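Local coordinates for protein extracellular invertase (Aspergillus kawachii, PDB 5XH8) that acts as a family 32 beta-fructofuranosidase (invertase) with high transfructosylation activity, probably moving fructosyl units from sucrose onto acceptor sugars to build fructooligosaccharides such as 1-kestose, at residues Y491-R502 with D516-L526. Sequence-based numbering, arbitrary orientation.
Sequences YQFSNESIIVDR and DSSAEAGKLRL
Glu496 and Arg525 meet through two nearly coplanar groups, carboxylate and guanidinium planes 23° apart. Arg525 NE reaches Glu496 OE2 (2.9 Å) and Arg525 NH2 reaches Glu496 OE1 (2.7 Å), each on a syn lone pair, so this side-on pair of hydrogen bonds, part of a salt bridge, fixes the rotation of both groups. Glu392 and Leu389 O hold Arg525 NH1 in turn. A water bridges Glu496 OE2, Tyr491 OH and the backbone N of Leu526. With CG anti to the backbone N (chi1 -169°), the Tyr491 ring swings toward segment 516-526, and its OH donates to Leu524 O at 2.6 Å, nearly along the C=O axis. Leu526 CD1 lies over one ring face, a CH-pi contact 4.0 Å from the Tyr491 centroid.

At the other end Arg502 is shared between a backbone carbonyl and carboxylates. Its NE and NH2 both point at Ser518 O, each 2.9 Å away and close to the guanidinium plane. NH2 also makes a weak bond to Asp516 OD2, whose carboxylate stands almost perpendicular to the guanidinium. Glu520 OE2 sits over one guanidinium face in a long, purely electrostatic contact; its hydrogen-bond partner is Thr563, while OE1 takes the backbone N of Phe316, a sodium-site residue. Asp516 OD1 accepts from Ser518 N, forming an Asx turn, and also from Ser518 OG, tying together the loop that carries Ser518 O.

Between these ends, antiparallel strands 497-501 and 520-523 pair Ile498 with Gly522 and Val500 with Glu520 as hydrogen-bonded pairs. Ile498 and Leu524 pack on facing strands 534-547, 550-555 and 559-564, Val500 on the latter two. Lys523 NZ donates to Asn495 O (3.0 Å), its side chain making a cation-pi contact with Trp239. A G1 beta bulge at Glu496 and Ser497 opposite Gln492 closes the preceding hairpin, and strand 520-523 edges one sheet of the C-terminal beta-sandwich characteristic of GH32 enzymes.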
loop_
_atom_site.group_PDB
_atom_site.type_symbol
_atom_site.label_atom_id
_atom_site.label_comp_id
_atom_site.label_asym_id
_atom_site.label_seq_id
_atom_site.Cartn_x
_atom_site.Cartn_y
_atom_site.Cartn_z
ATOM N N TYR A 491 -39.361 30.686 14.812
ATOM C CA TYR A 491 -39.596 29.542 15.691
ATOM C C TYR A 491 -41.036 29.068 15.555
ATOM O O TYR A 491 -41.956 29.865 15.413
ATOM C CB TYR A 491 -39.289 29.871 17.147
ATOM C CG TYR A 491 -39.268 28.634 18.013
ATOM C CD1 TYR A 491 -38.152 27.788 18.023
ATOM C CD2 TYR A 491 -40.373 28.275 18.795
ATOM C CE1 TYR A 491 -38.127 26.631 18.794
ATOM C CE2 TYR A 491 -40.359 27.120 19.575
ATOM C CZ TYR A 491 -39.234 26.299 19.577
ATOM O OH TYR A 491 -39.214 25.142 20.335
ATOM N N GLN A 492 -41.208 27.761 15.622
ATOM C CA GLN A 492 -42.462 27.078 15.423
ATOM C C GLN A 492 -42.600 26.054 16.559
ATOM O O GLN A 492 -41.756 25.148 16.686
ATOM C CB GLN A 492 -42.377 26.397 14.066
ATOM C CG GLN A 492 -43.564 25.588 13.630
ATOM C CD GLN A 492 -43.411 25.121 12.200
ATOM O OE1 GLN A 492 -42.838 24.070 11.933
ATOM N NE2 GLN A 492 -43.928 25.900 11.270
ATOM N N PHE A 493 -43.630 26.199 17.404
ATOM C CA PHE A 493 -43.845 25.240 18.510
ATOM C C PHE A 493 -44.391 23.894 18.091
ATOM O O PHE A 493 -44.114 22.926 18.773
ATOM C CB PHE A 493 -44.729 25.817 19.626
ATOM C CG PHE A 493 -43.986 26.698 20.579
ATOM C CD1 PHE A 493 -43.868 28.051 20.328
ATOM C CD2 PHE A 493 -43.390 26.170 21.708
ATOM C CE1 PHE A 493 -43.182 28.870 21.194
ATOM C CE2 PHE A 493 -42.697 26.986 22.586
ATOM C CZ PHE A 493 -42.595 28.341 22.324
ATOM N N SER A 494 -45.136 23.814 16.991
ATOM C CA SER A 494 -45.757 22.544 16.556
ATOM C C SER A 494 -44.789 21.368 16.433
ATOM O O SER A 494 -45.142 20.235 16.774
ATOM C CB SER A 494 -46.453 22.726 15.218
ATOM O OG SER A 494 -45.522 23.140 14.237
ATOM N N ASN A 495 -43.582 21.640 15.923
ATOM C CA ASN A 495 -42.496 20.639 15.869
ATOM C C ASN A 495 -41.209 21.126 16.543
ATOM O O ASN A 495 -40.122 20.576 16.309
ATOM C CB ASN A 495 -42.222 20.225 14.426
ATOM C CG ASN A 495 -41.925 21.413 13.507
ATOM O OD1 ASN A 495 -41.853 22.565 13.930
ATOM N ND2 ASN A 495 -41.759 21.122 12.236
ATOM N N GLU A 496 -41.343 22.138 17.401
ATOM C CA GLU A 496 -40.236 22.679 18.142
ATOM C C GLU A 496 -39.019 22.940 17.230
ATOM O O GLU A 496 -37.932 22.430 17.498
ATOM C CB GLU A 496 -39.852 21.707 19.255
ATOM C CG GLU A 496 -40.959 21.371 20.237
ATOM C CD GLU A 496 -40.417 20.557 21.384
ATOM O OE1 GLU A 496 -40.298 19.338 21.210
ATOM O OE2 GLU A 496 -40.059 21.130 22.444
ATOM N N SER A 497 -39.223 23.725 16.169
ATOM C CA SER A 497 -38.190 23.961 15.143
ATOM C C SER A 497 -37.977 25.428 14.837
ATOM O O SER A 497 -38.917 26.232 14.888
ATOM C CB SER A 497 -38.578 23.285 13.837
ATOM O OG SER A 497 -38.584 21.875 13.965
ATOM N N ILE A 498 -36.724 25.764 14.522
ATOM C CA ILE A 498 -36.387 26.993 13.810
ATOM C C ILE A 498 -36.422 26.673 12.323
ATOM O O ILE A 498 -35.819 25.685 11.878
ATOM C CB ILE A 498 -34.977 27.509 14.165
ATOM C CG1 ILE A 498 -34.812 27.716 15.684
ATOM C CG2 ILE A 498 -34.638 28.769 13.359
ATOM C CD1 ILE A 498 -35.167 29.086 16.199
ATOM N N ILE A 499 -37.095 27.528 11.558
ATOM C CA ILE A 499 -37.290 27.366 10.121
ATOM C C ILE A 499 -36.726 28.583 9.378
ATOM O O ILE A 499 -36.875 29.710 9.822
ATOM C CB ILE A 499 -38.794 27.249 9.759
ATOM C CG1 ILE A 499 -39.482 26.154 10.591
ATOM C CG2 ILE A 499 -38.993 27.016 8.256
ATOM C CD1 ILE A 499 -38.946 24.764 10.397
ATOM N N VAL A 500 -36.048 28.340 8.262
ATOM C CA VAL A 500 -35.697 29.394 7.331
ATOM C C VAL A 500 -36.539 29.124 6.083
ATOM O O VAL A 500 -36.329 28.131 5.368
ATOM C CB VAL A 500 -34.189 29.434 6.996
ATOM C CG1 VAL A 500 -33.877 30.652 6.139
ATOM C CG2 VAL A 500 -33.342 29.473 8.265
ATOM N N ASP A 501 -37.526 29.984 5.858
ATOM C CA ASP A 501 -38.319 29.956 4.615
ATOM C C ASP A 501 -37.586 30.748 3.522
ATOM O O ASP A 501 -37.401 31.972 3.627
ATOM C CB ASP A 501 -39.694 30.561 4.876
ATOM C CG ASP A 501 -40.606 30.549 3.653
ATOM O OD1 ASP A 501 -40.205 30.207 2.507
ATOM O OD2 ASP A 501 -41.769 30.922 3.870
ATOM N N ARG A 502 -37.199 30.041 2.465
ATOM C CA ARG A 502 -36.461 30.626 1.349
ATOM C C ARG A 502 -37.262 30.683 0.040
ATOM O O ARG A 502 -36.713 31.045 -1.022
ATOM C CB ARG A 502 -35.132 29.853 1.149
ATOM C CG ARG A 502 -34.151 30.037 2.300
ATOM C CD ARG A 502 -32.766 29.482 1.987
ATOM N NE ARG A 502 -32.849 28.067 1.626
ATOM C CZ ARG A 502 -31.929 27.370 0.957
ATOM N NH1 ARG A 502 -30.775 27.914 0.579
ATOM N NH2 ARG A 502 -32.173 26.091 0.695
ATOM N N ASP A 516 -31.144 26.788 -5.053
ATOM C CA ASP A 516 -32.030 26.118 -4.105
ATOM C C ASP A 516 -32.905 27.134 -3.347
ATOM O O ASP A 516 -32.400 28.156 -2.868
ATOM C CB ASP A 516 -31.167 25.302 -3.117
ATOM C CG ASP A 516 -31.975 24.393 -2.209
ATOM O OD1 ASP A 516 -33.138 24.092 -2.545
ATOM O OD2 ASP A 516 -31.423 23.969 -1.149
ATOM N N SER A 517 -34.207 26.846 -3.256
ATOM C CA SER A 517 -35.146 27.642 -2.444
ATOM C C SER A 517 -35.910 26.816 -1.393
ATOM O O SER A 517 -36.830 27.330 -0.758
ATOM C CB SER A 517 -36.120 28.366 -3.365
ATOM O OG SER A 517 -36.884 27.416 -4.093
ATOM N N SER A 518 -35.497 25.562 -1.187
ATOM C CA SER A 518 -35.984 24.691 -0.115
ATOM C C SER A 518 -35.906 25.337 1.231
ATOM O O SER A 518 -34.990 26.120 1.506
ATOM C CB SER A 518 -35.087 23.453 0.035
ATOM O OG SER A 518 -35.037 22.730 -1.145
ATOM N N ALA A 519 -36.809 24.908 2.100
ATOM C CA ALA A 519 -36.837 25.356 3.467
ATOM C C ALA A 519 -35.693 24.661 4.193
ATOM O O ALA A 519 -35.296 23.572 3.808
ATOM C CB ALA A 519 -38.194 25.031 4.112
ATOM N N GLU A 520 -35.137 25.328 5.198
ATOM C CA GLU A 520 -34.139 24.741 6.088
ATOM C C GLU A 520 -34.808 24.715 7.445
ATOM O O GLU A 520 -35.608 25.614 7.757
ATOM C CB GLU A 520 -32.863 25.596 6.144
ATOM C CG GLU A 520 -32.102 25.715 4.810
ATOM C CD GLU A 520 -30.920 24.744 4.629
ATOM O OE1 GLU A 520 -30.823 23.742 5.361
ATOM O OE2 GLU A 520 -30.102 24.971 3.707
ATOM N N ALA A 521 -34.479 23.710 8.247
ATOM C CA ALA A 521 -35.080 23.550 9.568
ATOM C C ALA A 521 -34.142 22.849 10.515
ATOM O O ALA A 521 -33.392 21.959 10.097
ATOM C CB ALA A 521 -36.374 22.741 9.452
ATOM N N GLY A 522 -34.197 23.239 11.788
ATOM C CA GLY A 522 -33.617 22.460 12.873
ATOM C C GLY A 522 -34.434 22.462 14.164
ATOM O O GLY A 522 -35.083 23.448 14.485
ATOM N N LYS A 523 -34.386 21.348 14.892
ATOM C CA LYS A 523 -35.082 21.180 16.180
ATOM C C LYS A 523 -34.414 21.976 17.286
ATOM O O LYS A 523 -33.179 21.953 17.423
ATOM C CB LYS A 523 -35.070 19.721 16.632
ATOM C CG LYS A 523 -35.794 18.765 15.708
ATOM C CD LYS A 523 -37.296 18.806 15.905
ATOM C CE LYS A 523 -37.709 18.269 17.269
ATOM N NZ LYS A 523 -39.131 17.838 17.206
ATOM N N LEU A 524 -35.238 22.667 18.077
ATOM C CA LEU A 524 -34.774 23.355 19.272
ATOM C C LEU A 524 -35.889 23.294 20.325
ATOM O O LEU A 524 -36.966 23.817 20.087
ATOM C CB LEU A 524 -34.448 24.813 18.961
ATOM C CG LEU A 524 -34.065 25.665 20.177
ATOM C CD1 LEU A 524 -32.780 25.171 20.838
ATOM C CD2 LEU A 524 -33.944 27.118 19.766
ATOM N N ARG A 525 -35.629 22.635 21.454
ATOM C CA ARG A 525 -36.574 22.603 22.565
ATOM C C ARG A 525 -36.288 23.764 23.493
ATOM O O ARG A 525 -35.146 23.982 23.904
ATOM C CB ARG A 525 -36.492 21.307 23.360
ATOM C CG ARG A 525 -37.303 21.346 24.663
ATOM C CD ARG A 525 -37.675 19.968 25.146
ATOM N NE ARG A 525 -38.562 19.331 24.189
ATOM C CZ ARG A 525 -38.857 18.040 24.169
ATOM N NH1 ARG A 525 -38.372 17.201 25.084
ATOM N NH2 ARG A 525 -39.663 17.581 23.227
ATOM N N LEU A 526 -37.348 24.502 23.803
ATOM C CA LEU A 526 -37.360 25.531 24.840
ATOM C C LEU A 526 -38.053 24.854 26.023
ATOM O O LEU A 526 -39.224 24.469 25.926
ATOM C CB LEU A 526 -38.154 26.757 24.346
ATOM C CG LEU A 526 -37.541 27.440 23.106
ATOM C CD1 LEU A 526 -38.417 28.554 22.537
ATOM C CD2 LEU A 526 -36.155 27.982 23.448
HETATM O O HOH W 1 -40.177 23.710 22.571
HETATM O O HOH W 2 -28.986 25.852 -0.453
HETATM O O HOH W 3 -38.174 27.807 1.609
#